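Local coordinates for insecticidal protein (PDB 7ML9) that probably forms membrane beta-pores as an insecticidal toxin of the epsilon-toxin/MTX2 family, active against the western corn rootworm, at residues A[33-38]-A[244-249]; A[109-114]-A[203-208]; A[125-130]-A[189-194]; A[152-157]-A[171-176]; A[216-221]-A[270-275]. One frame throughout, in Å; residues are numbered along the deposited sequence. Where two conformers were deposited one is given.

Contact 1. Residues A[33-38]-A[244-249]; sequences RDLARE and AVLTKC. With EDO (1,2-ethanediol), chain H.
Next to the packing of Leu35 on Val245 and Cys249, Lys248 NZ is gripped by several groups. NZ donates at 3.1 Å to O1 of a 1,2-ethanediol, probably from the crystallisation liquor. It also makes a salt bridge with Asp39 and a hydrogen bond with Thr43, both further along helix 28-48. The same diol is bonded to Asp39, so it helps to bridge the two helices. Residues 33-38 and 244-249 share no hydrogen bond; their interface is apolar. It is a helix-helix packing in which helix 28-48 meets helix 242-252, with segment axes 9.8 Å apart and crossing at 59°. These helices lie at one end of a long, mostly beta molecule. Leu35 carries the largest share of the contact. Its CG stands anti to the backbone N (chi1 -179°), which aims both methyls at the other helix. Leu35 CG meets Val245 CG1 at 3.7 Å; the two side chains pass alongside, pointing opposite ways. Leu35 CD1 lies 3.8 Å from Cys249 CB. Leu35 CD2 touches Leu246 CB at 4.0 Å, where the two leucines cross nearly at right angles. Asp34, on the same helix, belongs to the sodium site with Glu30.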
# COMPACT_ATOMS: atom_id res chain seq x y z
N ARG A 33 16.39 12.69 16.82
CA ARG A 33 17.28 13.68 17.41
C ARG A 33 16.51 14.88 17.94
O ARG A 33 16.83 15.41 19.01
CB ARG A 33 18.32 14.13 16.39
CG ARG A 33 19.34 13.06 15.98
CD ARG A 33 20.25 13.66 14.91
NE ARG A 33 21.07 12.63 14.28
CZ ARG A 33 22.01 12.87 13.38
NH1 ARG A 33 22.27 14.12 13.01
NH2 ARG A 33 22.70 11.87 12.85
N ASP A 34 15.47 15.32 17.21
CA ASP A 34 14.65 16.41 17.71
C ASP A 34 13.85 15.97 18.94
O ASP A 34 13.64 16.77 19.85
CB ASP A 34 13.71 16.94 16.63
CG ASP A 34 12.86 18.11 17.12
OD1 ASP A 34 13.34 19.26 17.11
OD2 ASP A 34 11.70 17.87 17.52
N LEU A 35 13.42 14.71 18.97
CA LEU A 35 12.77 14.18 20.16
C LEU A 35 13.66 14.35 21.40
O LEU A 35 13.18 14.76 22.47
CB LEU A 35 12.43 12.70 19.96
CG LEU A 35 11.73 11.97 21.09
CD1 LEU A 35 10.34 12.57 21.28
CD2 LEU A 35 11.65 10.45 20.79
N ALA A 36 14.95 14.02 21.28
CA ALA A 36 15.87 14.23 22.41
C ALA A 36 15.97 15.71 22.77
O ALA A 36 15.95 16.07 23.95
CB ALA A 36 17.26 13.65 22.10
N ARG A 37 16.08 16.58 21.76
CA ARG A 37 16.14 18.02 22.02
C ARG A 37 14.87 18.53 22.69
O ARG A 37 14.92 19.45 23.52
CB ARG A 37 16.41 18.79 20.72
CG ARG A 37 17.76 18.44 20.06
CD ARG A 37 17.87 19.05 18.67
NE ARG A 37 19.10 18.59 18.02
CZ ARG A 37 19.16 18.02 16.82
NH1 ARG A 37 18.05 17.86 16.10
NH2 ARG A 37 20.34 17.63 16.34
N GLU A 38 13.70 17.98 22.33
CA GLU A 38 12.44 18.43 22.94
C GLU A 38 12.42 18.10 24.43
O GLU A 38 12.06 18.95 25.25
CB GLU A 38 11.23 17.78 22.26
CG GLU A 38 11.10 18.10 20.80
CD GLU A 38 10.41 19.42 20.55
OE1 GLU A 38 9.97 20.06 21.53
OE2 GLU A 38 10.30 19.82 19.37
N ALA A 244 10.25 5.61 25.90
CA ALA A 244 9.87 6.38 27.08
C ALA A 244 9.95 7.87 26.81
O ALA A 244 9.09 8.64 27.27
CB ALA A 244 10.76 6.01 28.26
N VAL A 245 10.98 8.32 26.07
CA VAL A 245 11.08 9.74 25.78
C VAL A 245 9.92 10.18 24.89
O VAL A 245 9.34 11.25 25.10
CB VAL A 245 12.45 10.06 25.15
CG1 VAL A 245 12.53 11.54 24.72
CG2 VAL A 245 13.58 9.70 26.14
N LEU A 246 9.54 9.36 23.90
CA LEU A 246 8.40 9.73 23.07
C LEU A 246 7.11 9.78 23.90
O LEU A 246 6.30 10.68 23.73
CB LEU A 246 8.23 8.76 21.90
CG LEU A 246 7.00 9.01 21.02
CD1 LEU A 246 7.13 10.31 20.22
CD2 LEU A 246 6.72 7.82 20.09
N THR A 247 6.92 8.81 24.78
CA THR A 247 5.71 8.80 25.60
C THR A 247 5.59 10.09 26.39
O THR A 247 4.52 10.71 26.44
CB THR A 247 5.72 7.59 26.53
OG1 THR A 247 5.82 6.39 25.74
CG2 THR A 247 4.46 7.52 27.40
N LYS A 248 6.71 10.56 26.96
CA LYS A 248 6.69 11.79 27.74
C LYS A 248 6.39 12.99 26.86
O LYS A 248 5.53 13.83 27.20
CB LYS A 248 8.05 11.97 28.44
CG LYS A 248 8.17 13.27 29.22
CD LYS A 248 9.52 13.33 29.95
CE LYS A 248 9.60 14.61 30.79
NZ LYS A 248 11.01 14.84 31.21
N CYS A 249 7.07 13.09 25.72
CA CYS A 249 6.94 14.25 24.85
C CYS A 249 5.53 14.37 24.29
O CYS A 249 4.99 15.49 24.18
CB CYS A 249 7.97 14.14 23.73
SG CYS A 249 9.63 14.72 24.30
C1 EDO H . 13.07 11.26 30.78
O1 EDO H . 12.95 12.61 30.30
C2 EDO H . 11.96 10.40 30.20
O2 EDO H . 11.76 9.28 31.07

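Contact 2. Residues A[109-114]-A[203-208]; sequences AGKNVL and RVLAYL. With EDO (1,2-ethanediol), chain I.
Lys111 and Leu205 form the tight spot between strands 109-114 and 203-208. Their side chains run side by side, and Lys111 CB sits 3.4 Å from Leu205 CD2, closer than usual for two carbons. The same face loosens outward. The chain of Lys111 carries its ammonium away from the strand pair, and NZ bonds O1 of a 1,2-ethanediol at 2.7 Å. The other hydroxyl of the diol lies near the Arg203 guanidinium, but the modelled distance is doubtful. Arg203 has its salt bridge with Glu288 of strand 266-289. The face of Val204 and Ala206 is buried instead, under Thr127, Phe130 and strand 266-289. There Leu114 CD1 packs on Val204 CG2 at 3.7 Å. The backbone bonds are firm around Asn112 and Val204, an antiparallel hydrogen-bonded pair. Val204 N reaches Asn112 O at 2.8 Å, and Asn112 N reaches Val204 O at 3.0 Å. Further along, Ala109 and Gly110 both stand opposite Ala206, as in a beta bulge. Ala109 N donates to Ala206 O at 2.8 Å, and Gly110 takes a positive phi (138°). The two faces thus differ in chemistry: one is mostly apolar and covered, the other carries two basic side chains beside aliphatic ones, with Glu288 probably balancing part of the charge.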
# COMPACT_ATOMS: atom_id res chain seq x y z
N ALA A 109 -13.81 -11.09 -27.29
CA ALA A 109 -12.85 -12.19 -27.33
C ALA A 109 -13.00 -13.11 -28.55
O ALA A 109 -12.10 -13.92 -28.80
CB ALA A 109 -12.97 -13.05 -26.07
N GLY A 110 -14.10 -13.03 -29.30
CA GLY A 110 -14.26 -13.86 -30.48
C GLY A 110 -15.67 -14.41 -30.58
O GLY A 110 -16.55 -14.08 -29.78
N LYS A 111 -15.89 -15.27 -31.57
CA LYS A 111 -17.24 -15.82 -31.76
C LYS A 111 -17.18 -17.15 -32.48
O LYS A 111 -16.17 -17.48 -33.11
CB LYS A 111 -18.12 -14.85 -32.55
CG LYS A 111 -17.70 -14.59 -34.00
CD LYS A 111 -18.51 -13.41 -34.54
CE LYS A 111 -18.28 -13.16 -36.04
NZ LYS A 111 -17.67 -14.32 -36.75
N ASN A 112 -18.28 -17.90 -32.41
CA ASN A 112 -18.39 -19.13 -33.19
C ASN A 112 -19.87 -19.42 -33.43
O ASN A 112 -20.74 -18.82 -32.79
CB ASN A 112 -17.71 -20.32 -32.51
CG ASN A 112 -16.18 -20.36 -32.76
OD1 ASN A 112 -15.40 -20.32 -31.80
ND2 ASN A 112 -15.76 -20.48 -34.02
N VAL A 113 -20.13 -20.31 -34.37
CA VAL A 113 -21.49 -20.60 -34.83
C VAL A 113 -21.89 -21.98 -34.34
O VAL A 113 -21.09 -22.92 -34.36
CB VAL A 113 -21.61 -20.50 -36.36
CG1 VAL A 113 -23.01 -20.87 -36.81
CG2 VAL A 113 -21.29 -19.10 -36.82
N LEU A 114 -23.13 -22.09 -33.88
CA LEU A 114 -23.73 -23.37 -33.50
C LEU A 114 -24.84 -23.63 -34.52
O LEU A 114 -25.91 -23.04 -34.44
CB LEU A 114 -24.26 -23.32 -32.07
CG LEU A 114 -23.25 -23.03 -30.94
CD1 LEU A 114 -23.99 -22.99 -29.59
CD2 LEU A 114 -22.11 -24.06 -30.92
N ARG A 203 -25.34 -17.96 -32.94
CA ARG A 203 -24.01 -17.38 -32.89
C ARG A 203 -23.69 -17.12 -31.43
O ARG A 203 -24.52 -16.55 -30.71
CB ARG A 203 -23.95 -16.09 -33.70
CG ARG A 203 -22.59 -15.48 -33.82
CD ARG A 203 -22.59 -14.46 -34.94
NE ARG A 203 -23.08 -13.17 -34.48
CZ ARG A 203 -23.54 -12.22 -35.29
NH1 ARG A 203 -23.59 -12.42 -36.60
NH2 ARG A 203 -23.97 -11.07 -34.78
N VAL A 204 -22.51 -17.55 -30.98
CA VAL A 204 -22.03 -17.28 -29.63
C VAL A 204 -20.93 -16.23 -29.73
O VAL A 204 -19.92 -16.47 -30.38
CB VAL A 204 -21.51 -18.54 -28.94
CG1 VAL A 204 -21.12 -18.21 -27.48
CG2 VAL A 204 -22.54 -19.64 -28.99
N LEU A 205 -21.14 -15.08 -29.10
CA LEU A 205 -20.13 -14.03 -28.97
C LEU A 205 -19.60 -14.02 -27.54
O LEU A 205 -20.38 -14.11 -26.58
CB LEU A 205 -20.68 -12.65 -29.29
CG LEU A 205 -21.45 -12.35 -30.58
CD1 LEU A 205 -21.72 -10.86 -30.68
CD2 LEU A 205 -20.67 -12.77 -31.76
N ALA A 206 -18.28 -13.89 -27.39
CA ALA A 206 -17.64 -13.94 -26.07
C ALA A 206 -16.98 -12.60 -25.77
O ALA A 206 -16.37 -11.97 -26.65
CB ALA A 206 -16.58 -15.05 -25.99
N TYR A 207 -17.13 -12.16 -24.52
CA TYR A 207 -16.54 -10.92 -24.04
C TYR A 207 -15.84 -11.18 -22.71
O TYR A 207 -16.37 -11.89 -21.85
CB TYR A 207 -17.58 -9.82 -23.85
CG TYR A 207 -18.29 -9.44 -25.12
CD1 TYR A 207 -19.37 -10.18 -25.59
CD2 TYR A 207 -17.89 -8.33 -25.85
CE1 TYR A 207 -20.02 -9.83 -26.75
CE2 TYR A 207 -18.55 -7.97 -27.02
CZ TYR A 207 -19.61 -8.73 -27.46
OH TYR A 207 -20.27 -8.39 -28.62
N LEU A 208 -14.64 -10.62 -22.55
CA LEU A 208 -13.94 -10.68 -21.28
C LEU A 208 -14.35 -9.46 -20.45
O LEU A 208 -14.22 -8.32 -20.91
CB LEU A 208 -12.43 -10.70 -21.48
CG LEU A 208 -11.58 -10.63 -20.19
CD1 LEU A 208 -11.71 -11.91 -19.38
CD2 LEU A 208 -10.12 -10.37 -20.55
C1 EDO I . -21.02 -15.68 -37.77
O1 EDO I . -19.82 -15.99 -37.04
C2 EDO I . -20.94 -14.27 -38.32
O2 EDO I . -22.15 -13.59 -37.96

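Contact 3. Residues A[125-130]-A[189-194]; sequences LLTPEF and SPSQKI
Ser191 turns its hydroxyl to the backbone of Thr127, and Thr127 turns its own to the N-H of Gln192; together they hold residues 125-130 to 189-194 where the regular pairing stops. Ser191 OG donates to Thr127 O at 2.6 Å, in the carbonyl plane. Thr127 OG1 accepts from Gln192 N at 2.9 Å and donates to Pro128 O. With chi1 at 67°, OG1 sits between the backbone N and the carbonyl carbon. CG2, anti to the carbonyl carbon, crosses the Ile194 side chain obliquely, 3.6 Å from its CG1. Leu126 and Lys193 also cross at a slant. The bent lysine chain lays CD 3.6 Å from Leu126 CD2, and its ammonium has a weak bond to Glu124. Ser189 OG lies at the edge of the Phe130 ring, in its plane, and accepts from Phe130 N at 3.1 Å. One water joins Glu129 OE2 (2.7 Å) to Ser191 N. Another, bonded to Ser189 OG, has more acceptors in reach than protons, Pro128 O and Pro190 O among them. Ordinary antiparallel pairing is seen at Leu125 and Ile194, where Leu125 N donates to Ile194 O at 2.7 Å. Strands 123-126 and 193-196 form this small sheet, which packs on the larger one through Ile194, against Leu114, Ile287 and Ile308. Phe130, the start of strand 130-147, meets Val204, Ala206 and Leu285. Pro190 touches Val310 and Ile313 of strand 303-323.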
# COMPACT_ATOMS: atom_id res chain seq x y z
N LEU A 125 -25.67 -28.27 -27.69
CA LEU A 125 -24.41 -28.16 -28.41
C LEU A 125 -23.39 -27.44 -27.53
O LEU A 125 -23.70 -26.41 -26.94
CB LEU A 125 -24.61 -27.41 -29.73
CG LEU A 125 -25.58 -28.10 -30.70
CD1 LEU A 125 -25.73 -27.30 -32.01
CD2 LEU A 125 -25.08 -29.50 -30.95
N LEU A 126 -22.18 -28.00 -27.46
CA LEU A 126 -21.10 -27.43 -26.68
C LEU A 126 -20.37 -26.36 -27.47
O LEU A 126 -20.01 -26.56 -28.64
CB LEU A 126 -20.12 -28.54 -26.27
CG LEU A 126 -20.70 -29.48 -25.22
CD1 LEU A 126 -19.97 -30.81 -25.22
CD2 LEU A 126 -20.59 -28.79 -23.85
N THR A 127 -20.16 -25.20 -26.83
CA THR A 127 -19.39 -24.13 -27.44
C THR A 127 -17.90 -24.46 -27.40
O THR A 127 -17.45 -25.29 -26.60
CB THR A 127 -19.63 -22.80 -26.73
OG1 THR A 127 -19.08 -22.85 -25.40
CG2 THR A 127 -21.10 -22.47 -26.67
N PRO A 128 -17.10 -23.82 -28.24
CA PRO A 128 -15.65 -23.88 -28.06
C PRO A 128 -15.26 -23.15 -26.78
O PRO A 128 -16.07 -22.47 -26.15
CB PRO A 128 -15.10 -23.17 -29.31
CG PRO A 128 -16.26 -23.08 -30.26
CD PRO A 128 -17.49 -23.03 -29.42
N GLU A 129 -14.01 -23.33 -26.39
CA GLU A 129 -13.42 -22.45 -25.39
C GLU A 129 -13.03 -21.14 -26.03
O GLU A 129 -12.53 -21.10 -27.16
CB GLU A 129 -12.19 -23.11 -24.76
CG GLU A 129 -12.56 -24.29 -23.91
CD GLU A 129 -11.35 -25.02 -23.39
OE1 GLU A 129 -10.24 -24.76 -23.89
OE2 GLU A 129 -11.52 -25.86 -22.47
N PHE A 130 -13.28 -20.04 -25.34
CA PHE A 130 -12.78 -18.76 -25.78
C PHE A 130 -11.58 -18.40 -24.92
O PHE A 130 -11.32 -19.03 -23.89
CB PHE A 130 -13.87 -17.69 -25.72
CG PHE A 130 -15.04 -17.96 -26.66
CD1 PHE A 130 -16.13 -18.70 -26.24
CD2 PHE A 130 -15.03 -17.44 -27.96
CE1 PHE A 130 -17.20 -18.94 -27.09
CE2 PHE A 130 -16.10 -17.68 -28.83
CZ PHE A 130 -17.18 -18.43 -28.39
N SER A 189 -12.44 -19.46 -21.15
CA SER A 189 -13.80 -19.78 -20.74
C SER A 189 -14.06 -21.24 -21.04
O SER A 189 -13.83 -21.66 -22.19
CB SER A 189 -14.81 -18.90 -21.46
OG SER A 189 -14.89 -19.27 -22.82
N PRO A 190 -14.49 -22.04 -20.08
CA PRO A 190 -14.79 -23.44 -20.38
C PRO A 190 -15.96 -23.55 -21.36
O PRO A 190 -16.77 -22.64 -21.52
CB PRO A 190 -15.15 -24.05 -19.01
CG PRO A 190 -14.56 -23.10 -18.01
CD PRO A 190 -14.64 -21.74 -18.64
N SER A 191 -15.99 -24.68 -22.05
CA SER A 191 -17.07 -24.99 -22.98
C SER A 191 -18.43 -24.97 -22.27
O SER A 191 -18.58 -25.52 -21.18
CB SER A 191 -16.81 -26.36 -23.60
OG SER A 191 -17.87 -26.74 -24.46
N GLN A 192 -19.42 -24.32 -22.89
CA GLN A 192 -20.77 -24.23 -22.36
C GLN A 192 -21.74 -25.02 -23.24
O GLN A 192 -21.56 -25.13 -24.46
CB GLN A 192 -21.23 -22.77 -22.28
CG GLN A 192 -20.33 -21.87 -21.43
CD GLN A 192 -20.20 -22.38 -20.00
OE1 GLN A 192 -19.10 -22.60 -19.50
NE2 GLN A 192 -21.34 -22.59 -19.35
N LYS A 193 -22.78 -25.55 -22.61
CA LYS A 193 -23.82 -26.34 -23.27
C LYS A 193 -24.99 -25.42 -23.60
O LYS A 193 -25.57 -24.79 -22.71
CB LYS A 193 -24.28 -27.50 -22.37
CG LYS A 193 -24.82 -28.70 -23.14
CD LYS A 193 -23.92 -29.94 -23.00
CE LYS A 193 -24.39 -31.12 -23.88
NZ LYS A 193 -23.35 -31.67 -24.82
N ILE A 194 -25.34 -25.32 -24.89
CA ILE A 194 -26.38 -24.43 -25.39
C ILE A 194 -27.47 -25.27 -26.07
O ILE A 194 -27.17 -26.11 -26.92
CB ILE A 194 -25.82 -23.40 -26.38
CG1 ILE A 194 -24.59 -22.70 -25.79
CG2 ILE A 194 -26.89 -22.40 -26.76
CD1 ILE A 194 -24.91 -21.90 -24.57
O HOH W 1 -16.90 -21.05 -23.74
O HOH W 2 -13.99 -26.81 -21.82

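Contact 4. Residues A[152-157]-A[171-176]; sequences TTATMK and YNFQNS
Thr152 and Phe173 meet both through backbone and through side chains. Three backbone hydrogen bonds join the segments. Phe173 N donates to Thr152 O at 3.0 Å, Tyr171 N to Ala154 O at 2.8 Å, and Ala154 N to Tyr171 O at 3.1 Å. Ala154 and Tyr171 are therefore a hydrogen-bonded antiparallel pair, and Thr153 with Asn172 is a non-hydrogen-bonded one. The main aromatic interaction is CH-pi. Thr152 CG2 stands over one face of the Phe173 ring, 3.9 Å from its centroid and somewhat toward the rim. A chi1 of -61° leaves CG2 anti to the backbone N, over the ring, and puts OG1 beside that N, where it bonds Val150 O. Apolar packing adds Ala154 CB, 3.8 Å from Phe173 CE1, and Met156 CB, which meets Tyr171 CE2 at the edge of the ring. Polar side-chain bonds gather on Asn172 OD1. It accepts from Gln174 N at 3.0 Å, which makes an Asx turn as the strand ends, and from a water at 2.7 Å that also takes the N-H of Thr152. The pair is the open end of the hairpin of strands 153-160 and 165-172. Its buried side chains lie on Ala91, Ala93, Ala217 and Leu219 of the long strands. In aerolysin-type toxins a hairpin tucked against the body in this way unfolds to build the pore, and this one is probably its counterpart.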
# COMPACT_ATOMS: atom_id res chain seq x y z
N THR A 152 14.62 -0.10 2.94
CA THR A 152 13.58 -0.77 3.70
C THR A 152 12.40 -1.02 2.77
O THR A 152 11.97 -0.11 2.05
CB THR A 152 13.15 0.08 4.91
OG1 THR A 152 14.28 0.26 5.78
CG2 THR A 152 12.01 -0.58 5.69
N THR A 153 11.93 -2.26 2.75
CA THR A 153 10.84 -2.69 1.89
C THR A 153 9.87 -3.51 2.71
O THR A 153 10.22 -4.08 3.75
CB THR A 153 11.31 -3.54 0.68
OG1 THR A 153 11.98 -4.72 1.15
CG2 THR A 153 12.22 -2.77 -0.23
N ALA A 154 8.63 -3.58 2.23
CA ALA A 154 7.63 -4.42 2.86
C ALA A 154 6.58 -4.77 1.82
O ALA A 154 6.23 -3.93 0.98
CB ALA A 154 6.98 -3.75 4.08
N THR A 155 6.08 -5.99 1.90
CA THR A 155 5.08 -6.49 0.97
C THR A 155 3.71 -6.39 1.60
O THR A 155 3.52 -6.78 2.76
CB THR A 155 5.39 -7.93 0.57
OG1 THR A 155 6.62 -7.93 -0.15
CG2 THR A 155 4.26 -8.49 -0.31
N MET A 156 2.76 -5.86 0.85
CA MET A 156 1.39 -5.73 1.31
C MET A 156 0.48 -6.58 0.43
O MET A 156 0.61 -6.57 -0.79
CB MET A 156 0.94 -4.28 1.25
CG MET A 156 -0.30 -4.07 2.08
SD MET A 156 -1.31 -2.78 1.38
CE MET A 156 -1.57 -3.40 -0.26
N LYS A 157 -0.42 -7.31 1.07
CA LYS A 157 -1.39 -8.15 0.38
C LYS A 157 -2.79 -7.57 0.52
O LYS A 157 -3.15 -7.02 1.56
CB LYS A 157 -1.37 -9.58 0.92
CG LYS A 157 -0.01 -10.25 0.82
CD LYS A 157 0.19 -11.30 1.91
CE LYS A 157 -1.10 -12.03 2.28
NZ LYS A 157 -1.73 -12.69 1.10
N TYR A 171 6.38 -2.35 -1.30
CA TYR A 171 6.70 -0.94 -1.16
C TYR A 171 8.17 -0.77 -0.83
O TYR A 171 8.72 -1.51 -0.01
CB TYR A 171 5.86 -0.30 -0.05
CG TYR A 171 4.44 -0.04 -0.44
CD1 TYR A 171 4.09 1.14 -1.09
CD2 TYR A 171 3.46 -0.97 -0.19
CE1 TYR A 171 2.79 1.37 -1.46
CE2 TYR A 171 2.16 -0.75 -0.56
CZ TYR A 171 1.83 0.42 -1.20
OH TYR A 171 0.52 0.64 -1.57
N ASN A 172 8.80 0.21 -1.47
CA ASN A 172 10.06 0.75 -0.99
C ASN A 172 9.74 2.02 -0.21
O ASN A 172 9.08 2.92 -0.73
CB ASN A 172 11.02 1.05 -2.14
CG ASN A 172 12.41 1.44 -1.66
OD1 ASN A 172 12.56 2.31 -0.81
ND2 ASN A 172 13.43 0.77 -2.20
N PHE A 173 10.23 2.10 1.03
CA PHE A 173 9.81 3.15 1.95
C PHE A 173 10.34 4.52 1.58
O PHE A 173 9.90 5.51 2.18
CB PHE A 173 10.22 2.79 3.39
CG PHE A 173 9.32 1.78 4.06
CD1 PHE A 173 8.58 0.85 3.33
CD2 PHE A 173 9.21 1.76 5.44
CE1 PHE A 173 7.76 -0.08 3.97
CE2 PHE A 173 8.39 0.84 6.09
CZ PHE A 173 7.65 -0.08 5.35
N GLN A 174 11.25 4.65 0.63
CA GLN A 174 11.72 5.98 0.27
C GLN A 174 10.62 6.78 -0.41
O GLN A 174 9.88 6.25 -1.25
CB GLN A 174 12.94 5.91 -0.65
CG GLN A 174 13.43 7.28 -1.13
CD GLN A 174 14.52 7.19 -2.21
OE1 GLN A 174 15.45 6.39 -2.10
NE2 GLN A 174 14.40 8.03 -3.23
N ASN A 175 10.50 8.06 -0.02
CA ASN A 175 9.51 8.95 -0.62
C ASN A 175 9.56 8.89 -2.15
O ASN A 175 10.64 8.89 -2.75
CB ASN A 175 9.76 10.39 -0.16
CG ASN A 175 8.73 11.37 -0.70
OD1 ASN A 175 7.59 11.00 -1.00
ND2 ASN A 175 9.13 12.63 -0.83
N SER A 176 8.38 8.83 -2.76
CA SER A 176 8.17 8.88 -4.21
C SER A 176 8.63 7.62 -4.93
O SER A 176 8.68 7.62 -6.17
CB SER A 176 8.86 10.09 -4.84
OG SER A 176 8.26 11.29 -4.37
O HOH W 3 14.06 2.55 1.46

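Contact 5. Residues A[216-221]-A[270-275]; sequences EANLYA and KGQGTF
Strands 216-221 and 270-275 pair antiparallel, with four backbone bonds between Ala217 and Gly273 and between Leu219 and Gly271, among them Gly271 N to Leu219 O at 2.7 Å. Leu219 N approaches Gly271 O from well above the carbonyl plane, 63° out of it. On the face with Ala217 and Leu219, the glycines leave backbone for the leucine to lie on, and Leu219 CD1 is 3.7 Å from Gln272 O. Tyr171 of strand 165-172 also packs against Ala217 and Leu219. The other face carries Glu216, Asn218, Tyr220, Lys270, Gln272 and Thr274. Tyr220 and Lys270 run side by side, with Lys270 CG 3.6 Å from Tyr220 CE1, while Trp92 stacks on the tyrosine ring. Glu216 and Thr274 also run side by side; Glu216 is bent at chi2 (-102°), which brings its carboxylate over the neighbouring strand. A water links Glu216 OE1, at 2.6 Å, to Gln272 NE2, at 3.0 Å. The carboxylate and amide planes are nearly perpendicular. At the far end, the Phe275 ring sets its edge toward Glu216 O, in plane, with CE1 3.8 Å from that oxygen. Glu216 OE1 also lies 3.2 Å from Gly273 O, two acceptors facing each other. This closeness may destabilise the charged carboxylate, an effect the water, which donates to OE1, would probably offset in part.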
# COMPACT_ATOMS: atom_id res chain seq x y z
N GLU A 216 -5.13 2.29 -0.47
CA GLU A 216 -4.11 2.91 0.34
C GLU A 216 -3.47 1.85 1.21
O GLU A 216 -4.10 0.86 1.58
CB GLU A 216 -4.69 4.01 1.23
CG GLU A 216 -5.38 5.11 0.48
CD GLU A 216 -4.53 6.35 0.36
OE1 GLU A 216 -3.37 6.30 0.84
OE2 GLU A 216 -5.02 7.37 -0.18
N ALA A 217 -2.21 2.09 1.55
CA ALA A 217 -1.46 1.23 2.43
C ALA A 217 -0.87 2.06 3.56
O ALA A 217 -0.48 3.21 3.35
CB ALA A 217 -0.34 0.53 1.67
N ASN A 218 -0.83 1.48 4.77
CA ASN A 218 -0.01 2.01 5.85
C ASN A 218 1.35 1.33 5.84
O ASN A 218 1.43 0.10 5.75
CB ASN A 218 -0.68 1.80 7.20
CG ASN A 218 -1.97 2.56 7.34
OD1 ASN A 218 -2.94 2.04 7.88
ND2 ASN A 218 -2.00 3.78 6.83
N LEU A 219 2.40 2.12 5.93
CA LEU A 219 3.78 1.63 6.02
C LEU A 219 4.27 1.87 7.44
O LEU A 219 4.07 2.96 7.99
CB LEU A 219 4.67 2.36 5.01
CG LEU A 219 4.09 2.46 3.59
CD1 LEU A 219 5.04 3.23 2.70
CD2 LEU A 219 3.85 1.07 3.04
N TYR A 220 4.87 0.85 8.06
CA TYR A 220 5.25 0.91 9.47
C TYR A 220 6.69 0.46 9.62
O TYR A 220 7.12 -0.50 8.98
CB TYR A 220 4.37 0.02 10.37
CG TYR A 220 2.92 0.41 10.45
CD1 TYR A 220 2.52 1.53 11.17
CD2 TYR A 220 1.94 -0.34 9.81
CE1 TYR A 220 1.19 1.88 11.26
CE2 TYR A 220 0.60 0.02 9.89
CZ TYR A 220 0.23 1.12 10.62
OH TYR A 220 -1.09 1.49 10.69
N ALA A 221 7.44 1.13 10.48
CA ALA A 221 8.74 0.62 10.88
C ALA A 221 8.84 0.71 12.39
O ALA A 221 8.44 1.73 12.98
CB ALA A 221 9.87 1.39 10.19
N LYS A 270 5.04 5.72 11.10
CA LYS A 270 4.05 5.37 10.08
C LYS A 270 4.24 6.24 8.85
O LYS A 270 4.40 7.46 8.96
CB LYS A 270 2.63 5.55 10.61
CG LYS A 270 1.55 5.06 9.64
CD LYS A 270 0.16 5.50 10.08
CE LYS A 270 -0.31 6.69 9.25
NZ LYS A 270 -0.66 6.30 7.86
N GLY A 271 4.24 5.60 7.67
CA GLY A 271 4.15 6.29 6.40
C GLY A 271 2.95 5.77 5.61
O GLY A 271 2.09 5.08 6.17
N GLN A 272 2.89 6.07 4.32
CA GLN A 272 1.70 5.78 3.52
C GLN A 272 2.08 5.49 2.08
O GLN A 272 3.03 6.05 1.54
CB GLN A 272 0.71 6.95 3.52
CG GLN A 272 -0.45 6.81 4.47
CD GLN A 272 -1.28 8.08 4.54
OE1 GLN A 272 -1.57 8.59 5.63
NE2 GLN A 272 -1.67 8.59 3.38
N GLY A 273 1.27 4.64 1.43
CA GLY A 273 1.38 4.44 0.00
C GLY A 273 0.01 4.27 -0.63
O GLY A 273 -1.02 4.20 0.05
N THR A 274 0.01 4.24 -1.97
CA THR A 274 -1.18 3.93 -2.76
C THR A 274 -0.88 2.72 -3.63
O THR A 274 0.28 2.35 -3.82
CB THR A 274 -1.61 5.11 -3.65
OG1 THR A 274 -0.51 5.53 -4.48
CG2 THR A 274 -2.11 6.28 -2.82
N PHE A 275 -1.93 2.09 -4.14
CA PHE A 275 -1.73 0.97 -5.06
C PHE A 275 -2.91 0.90 -6.02
O PHE A 275 -3.98 1.44 -5.77
CB PHE A 275 -1.58 -0.37 -4.34
CG PHE A 275 -2.84 -0.84 -3.68
CD1 PHE A 275 -3.15 -0.44 -2.39
CD2 PHE A 275 -3.74 -1.67 -4.36
CE1 PHE A 275 -4.32 -0.86 -1.77
CE2 PHE A 275 -4.91 -2.09 -3.75
CZ PHE A 275 -5.20 -1.69 -2.46
O HOH W 4 -1.59 8.19 0.40

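From the N terminus, residues 33-38 open contact 1, which closes only at 244-249. Within that span, contacts 2, 3 and 4 open in turn at 109-114, 125-130 and 152-157. They close in reverse order at 171-176, 189-194 and 203-208, each inside the one before. Contact 5 opens at 216-221, after contact 2 has closed, and ends at 270-275, so it crosses contact 1. Contact 1 joins two helices at one end of the molecule. Contacts 2 and 3 touch at the other end, their centres about 67 and 68 Å from the centre of contact 1. Contacts 4 and 5 meet near the middle, where the hairpin lies on the long sheet and Tyr171 OH probably makes a weak hydrogen bond to Thr274 O.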